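Local coordinates for protein transmembrane oligosaccharyl transferase (Archaeoglobus fulgidus, PDB 3WAJ) that is a membrane-spanning oligosaccharyl transferase of the STT3/AglB family, built on many transmembrane helices and carrying a bound zinc ion, at residues Ala140-Ala145 and Ala480-Thr485; Gly382-Phe387 and Ala433-Tyr438. All blocks are in the same frame, centred on the assembly; numbering follows the deposited sequence.

How the contacts relate
From the N terminus, the chain first passes through Ala-140-Ala-145 on helix 134-144, then through helices 384-402 and 429-446, and reaches helix 474-491 last. Contact 2 joins the middle pair, closing a loop of 45 intervening residues that is mostly helical. Contact 1 joins the outer pair across 334 residues, and the smaller loop lies wholly within its span. The centres are about 8 Å apart, and the four segments form one continuous patch of the membrane helix bundle. Leu-143 CB lies 3.6 Å from Leu-384 CD1, while Thr-485 packs against Ala-383, so each segment of contact 1 also leans on Gly-382-Phe-387.

Contact 1: residues Ala140-Ala145 and Ala480-Thr485; sequences AAFLIA and AAIYPT
Ile-482 reaches across from helix 474-491 and meets two neighbours on helix 134-144, Phe-142 and Leu-143. Its CB already lies 4.1 Å from Phe-142 CE2, and from there the side chain divides. On one branch, the methyl CG2 sits at the edge of the phenyl ring, near the ring plane, 3.4 Å from Phe-142 CE2 and 3.8 Å from CZ of that ring. On the other, CG1 touches both partners, 3.5 Å from Phe-142 CE2 and 4.1 Å from Leu-143 CD2. A chi2 of 161° keeps the chain extended, and CD1 stays 3.5 Å from Phe-142 CE2, lifted to one side of the ring plane. All four side-chain carbons of the isoleucine thus gather round that one ring atom.

Phe-142 is delivered to this spot by a CG swung opposite its backbone N (chi1 179°), and its side chain crosses the isoleucine at about a right angle. Leu-143 crosses it at a similar angle and offers only the end of one branch. Behind the contact, Phe-142 also rests on Ala-20 and Ile-23 of helix 19-30, and Leu-143 on Ala-436 and Ser-439 of helix 429-446, so the two residues that receive the isoleucine are themselves backed by other membrane helices. The segment that carries it is kinked: neither Ala-480 N nor Pro-484 N, which has no hydrogen, bonds to the turn before.

The backbones stay apart, with Leu-143 CA and Ile-482 CA 7.4 Å from each other, and 145 Å² is buried between the segments. No hydrogen bond or charge pair crosses the interface. Attachment here thus rests on dispersion and on the fit of hydrocarbon shapes, with the two branches of the isoleucine set round the CE2 corner of the ring, one near its plane and one to the side of it.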
loop_
_atom_site.group_PDB
_atom_site.type_symbol
_atom_site.label_atom_id
_atom_site.label_comp_id
_atom_site.label_asym_id
_atom_site.label_seq_id
_atom_site.Cartn_x
_atom_site.Cartn_y
_atom_site.Cartn_z
ATOM N N ALA A 140 27.874 2.369 13.541
ATOM C CA ALA A 140 26.445 2.093 13.560
ATOM C C ALA A 140 25.655 3.177 12.851
ATOM O O ALA A 140 24.899 2.898 11.917
ATOM C CB ALA A 140 25.973 1.962 14.984
ATOM N N ALA A 141 25.829 4.411 13.312
ATOM C CA ALA A 141 25.109 5.543 12.752
ATOM C C ALA A 141 25.422 5.717 11.270
ATOM O O ALA A 141 24.608 6.253 10.519
ATOM C CB ALA A 141 25.440 6.801 13.515
ATOM N N PHE A 142 26.601 5.262 10.856
ATOM C CA PHE A 142 26.999 5.350 9.454
ATOM C C PHE A 142 26.310 4.275 8.620
ATOM O O PHE A 142 25.945 4.504 7.471
ATOM C CB PHE A 142 28.524 5.243 9.310
ATOM C CG PHE A 142 29.012 5.304 7.882
ATOM C CD1 PHE A 142 29.459 6.498 7.336
ATOM C CD2 PHE A 142 29.033 4.162 7.092
ATOM C CE1 PHE A 142 29.906 6.553 6.023
ATOM C CE2 PHE A 142 29.466 4.213 5.786
ATOM C CZ PHE A 142 29.910 5.409 5.248
ATOM N N LEU A 143 26.151 3.093 9.199
ATOM C CA LEU A 143 25.562 1.972 8.479
ATOM C C LEU A 143 24.063 2.135 8.255
ATOM O O LEU A 143 23.548 1.778 7.192
ATOM C CB LEU A 143 25.869 0.655 9.193
ATOM C CG LEU A 143 27.332 0.228 9.074
ATOM C CD1 LEU A 143 27.543 -1.109 9.740
ATOM C CD2 LEU A 143 27.732 0.166 7.609
ATOM N N ILE A 144 23.363 2.685 9.244
ATOM C CA ILE A 144 21.920 2.891 9.114
ATOM C C ILE A 144 21.645 4.001 8.103
ATOM O O ILE A 144 20.597 4.023 7.458
ATOM C CB ILE A 144 21.250 3.198 10.484
ATOM C CG1 ILE A 144 19.727 2.989 10.414
ATOM C CG2 ILE A 144 21.626 4.596 10.995
ATOM C CD1 ILE A 144 19.310 1.546 10.141
ATOM N N ALA A 145 22.611 4.904 7.946
ATOM C CA ALA A 145 22.483 6.001 6.995
ATOM C C ALA A 145 22.550 5.523 5.541
ATOM O O ALA A 145 22.166 6.251 4.630
ATOM C CB ALA A 145 23.537 7.071 7.263
ATOM N N ALA A 480 34.362 -3.895 2.094
ATOM C CA ALA A 480 33.524 -5.041 1.738
ATOM C C ALA A 480 32.112 -4.855 2.291
ATOM O O ALA A 480 31.134 -5.367 1.738
ATOM C CB ALA A 480 34.128 -6.329 2.261
ATOM N N ALA A 481 32.018 -4.121 3.394
ATOM C CA ALA A 481 30.734 -3.796 3.990
ATOM C C ALA A 481 30.117 -2.576 3.302
ATOM O O ALA A 481 29.180 -2.712 2.522
ATOM C CB ALA A 481 30.893 -3.552 5.483
ATOM N N ILE A 482 30.670 -1.397 3.584
ATOM C CA ILE A 482 30.139 -0.112 3.113
ATOM C C ILE A 482 29.947 0.036 1.587
ATOM O O ILE A 482 28.998 0.684 1.139
ATOM C CB ILE A 482 30.994 1.072 3.667
ATOM C CG1 ILE A 482 30.924 1.114 5.200
ATOM C CG2 ILE A 482 30.562 2.412 3.067
ATOM C CD1 ILE A 482 32.053 1.909 5.868
ATOM N N TYR A 483 30.815 -0.567 0.784
ATOM C CA TYR A 483 30.754 -0.290 -0.654
ATOM C C TYR A 483 29.510 -0.788 -1.398
ATOM O O TYR A 483 28.763 0.022 -1.932
ATOM C CB TYR A 483 32.031 -0.706 -1.400
ATOM C CG TYR A 483 31.915 -0.447 -2.883
ATOM C CD1 TYR A 483 31.644 -1.481 -3.778
ATOM C CD2 TYR A 483 32.038 0.840 -3.385
ATOM C CE1 TYR A 483 31.519 -1.235 -5.140
ATOM C CE2 TYR A 483 31.914 1.098 -4.737
ATOM C CZ TYR A 483 31.658 0.060 -5.613
ATOM O OH TYR A 483 31.541 0.334 -6.959
ATOM N N PRO A 484 29.285 -2.114 -1.457
ATOM C CA PRO A 484 28.148 -2.503 -2.300
ATOM C C PRO A 484 26.788 -2.198 -1.665
ATOM O O PRO A 484 25.768 -2.349 -2.337
ATOM C CB PRO A 484 28.339 -4.014 -2.474
ATOM C CG PRO A 484 29.068 -4.443 -1.249
ATOM C CD PRO A 484 29.945 -3.284 -0.841
ATOM N N THR A 485 26.767 -1.769 -0.405
ATOM C CA THR A 485 25.503 -1.346 0.205
ATOM C C THR A 485 25.258 0.172 0.105
ATOM O O THR A 485 24.159 0.643 0.390
ATOM C CB THR A 485 25.320 -1.872 1.654
ATOM O OG1 THR A 485 25.580 -0.827 2.599
ATOM C CG2 THR A 485 26.251 -3.019 1.910
#

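Contact 2: residues Gly382-Phe387 and Ala433-Tyr438; sequences GALFFF and AVSAVY
Leu-384 and Ser-435 both turn the bond from CA to CB into the gap, but the two bonds lie nearly at a right angle, so the serine comes in over the leucine carbonyl. Ser-435 CB presses towards the leucine backbone, 3.5 Å from Leu-384 O, and its OG comes 3.8 Å from Leu-384 CB. That hydroxyl does not bond across the gap. With chi1 at 88° OG lies between the backbone N and the carbonyl carbon of its own residue, and it donates instead to Ala-432 O, one turn back in the same helix. The serine's own carbonyl accepts from the hydroxyl of Ser-439, so both oxygens of Ser-435 have a hydrogen-bond partner within helix 429-446.

Beyond CB, Leu-384 runs past the serine: its CD1 comes 4.4 Å from Ala-436 CA, and the same side chain also packs on Leu-143 of helix 134-144. The close approach, with Leu-384 CA and Ser-435 CA 5.7 Å apart, is consistent with the small size of serine. This is tight helix-to-helix packing in the transmembrane bundle of a GT-C clan protein. The two segments run in the same general direction, as fits one intervening helix, 405-420. Gly-382, with positive phi, ends helix 376-381 just before the new helix sets off.

One turn further on, the aromatic side chains part company. Phe-387 turns its ring away towards Ala-480 and Ala-481 of helix 474-491, while the ring of Tyr-438 goes to Leu-410 and Ala-414 of helix 405-420. Their backbones stay close, and the modelled 2.9 Å between Phe-387 O and Tyr-438 O, two acceptors, is doubtful.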
loop_
_atom_site.group_PDB
_atom_site.type_symbol
_atom_site.label_atom_id
_atom_site.label_comp_id
_atom_site.label_asym_id
_atom_site.label_seq_id
_atom_site.Cartn_x
_atom_site.Cartn_y
_atom_site.Cartn_z
ATOM N N GLY A 382 22.270 -5.332 1.474
ATOM C CA GLY A 382 23.621 -5.348 0.945
ATOM C C GLY A 382 24.462 -6.381 1.672
ATOM O O GLY A 382 24.020 -7.509 1.915
ATOM N N ALA A 383 25.678 -5.988 2.028
ATOM C CA ALA A 383 26.609 -6.855 2.731
ATOM C C ALA A 383 26.390 -6.743 4.236
ATOM O O ALA A 383 26.951 -7.521 5.011
ATOM C CB ALA A 383 28.039 -6.483 2.367
ATOM N N LEU A 384 25.577 -5.766 4.640
ATOM C CA LEU A 384 25.240 -5.575 6.050
ATOM C C LEU A 384 24.429 -6.749 6.575
ATOM O O LEU A 384 24.297 -6.938 7.784
ATOM C CB LEU A 384 24.473 -4.269 6.267
ATOM C CG LEU A 384 25.288 -2.980 6.173
ATOM C CD1 LEU A 384 24.652 -1.884 7.015
ATOM C CD2 LEU A 384 26.730 -3.215 6.595
ATOM N N PHE A 385 23.885 -7.530 5.654
ATOM C CA PHE A 385 23.215 -8.766 6.001
ATOM C C PHE A 385 24.227 -9.760 6.572
ATOM O O PHE A 385 24.099 -10.213 7.713
ATOM C CB PHE A 385 22.532 -9.331 4.759
ATOM C CG PHE A 385 22.039 -10.734 4.920
ATOM C CD1 PHE A 385 21.199 -11.076 5.973
ATOM C CD2 PHE A 385 22.401 -11.711 4.010
ATOM C CE1 PHE A 385 20.743 -12.372 6.119
ATOM C CE2 PHE A 385 21.952 -13.008 4.146
ATOM C CZ PHE A 385 21.121 -13.340 5.201
ATOM N N PHE A 386 25.238 -10.089 5.776
ATOM C CA PHE A 386 26.301 -10.987 6.209
ATOM C C PHE A 386 27.043 -10.459 7.433
ATOM O O PHE A 386 27.227 -11.168 8.427
ATOM C CB PHE A 386 27.312 -11.181 5.080
ATOM C CG PHE A 386 26.746 -11.836 3.856
ATOM C CD1 PHE A 386 25.617 -12.639 3.935
ATOM C CD2 PHE A 386 27.348 -11.653 2.621
ATOM C CE1 PHE A 386 25.096 -13.246 2.799
ATOM C CE2 PHE A 386 26.834 -12.255 1.484
ATOM C CZ PHE A 386 25.705 -13.052 1.574
ATOM N N PHE A 387 27.471 -9.206 7.342
ATOM C CA PHE A 387 28.319 -8.598 8.358
ATOM C C PHE A 387 27.525 -8.290 9.624
ATOM O O PHE A 387 28.092 -7.967 10.666
ATOM C CB PHE A 387 29.002 -7.345 7.800
ATOM C CG PHE A 387 30.084 -7.644 6.789
ATOM C CD1 PHE A 387 31.337 -7.058 6.903
ATOM C CD2 PHE A 387 29.854 -8.525 5.737
ATOM C CE1 PHE A 387 32.330 -7.336 5.983
ATOM C CE2 PHE A 387 30.842 -8.810 4.817
ATOM C CZ PHE A 387 32.082 -8.214 4.938
ATOM N N ALA A 433 17.723 -1.717 11.327
ATOM C CA ALA A 433 18.450 -1.363 12.540
ATOM C C ALA A 433 19.221 -2.553 13.087
ATOM O O ALA A 433 20.306 -2.377 13.631
ATOM C CB ALA A 433 17.512 -0.823 13.597
ATOM N N VAL A 434 18.660 -3.757 12.956
ATOM C CA VAL A 434 19.346 -4.953 13.435
ATOM C C VAL A 434 20.632 -5.182 12.665
ATOM O O VAL A 434 21.695 -5.360 13.260
ATOM C CB VAL A 434 18.496 -6.231 13.314
ATOM C CG1 VAL A 434 19.340 -7.452 13.690
ATOM C CG2 VAL A 434 17.265 -6.154 14.180
ATOM N N SER A 435 20.534 -5.177 11.341
ATOM C CA SER A 435 21.697 -5.453 10.500
ATOM C C SER A 435 22.760 -4.357 10.610
ATOM O O SER A 435 23.937 -4.604 10.339
ATOM C CB SER A 435 21.287 -5.650 9.045
ATOM O OG SER A 435 21.260 -4.413 8.366
ATOM N N ALA A 436 22.353 -3.157 11.026
ATOM C CA ALA A 436 23.296 -2.042 11.196
ATOM C C ALA A 436 24.075 -2.069 12.529
ATOM O O ALA A 436 25.225 -1.622 12.596
ATOM C CB ALA A 436 22.579 -0.717 11.031
ATOM N N VAL A 437 23.430 -2.568 13.584
ATOM C CA VAL A 437 24.040 -2.646 14.912
ATOM C C VAL A 437 25.015 -3.808 14.999
ATOM O O VAL A 437 26.132 -3.645 15.493
ATOM C CB VAL A 437 22.972 -2.799 16.007
ATOM C CG1 VAL A 437 23.614 -3.015 17.366
ATOM C CG2 VAL A 437 22.069 -1.585 16.041
ATOM N N TYR A 438 24.589 -4.974 14.508
ATOM C CA TYR A 438 25.413 -6.189 14.528
ATOM C C TYR A 438 26.483 -6.216 13.420
ATOM O O TYR A 438 27.246 -7.174 13.300
ATOM C CB TYR A 438 24.529 -7.445 14.498
ATOM C CG TYR A 438 23.821 -7.725 15.808
ATOM C CD1 TYR A 438 24.525 -7.752 17.011
ATOM C CD2 TYR A 438 22.449 -7.944 15.851
ATOM C CE1 TYR A 438 23.881 -8.003 18.219
ATOM C CE2 TYR A 438 21.799 -8.194 17.057
ATOM C CZ TYR A 438 22.523 -8.220 18.233
ATOM O OH TYR A 438 21.890 -8.469 19.423
#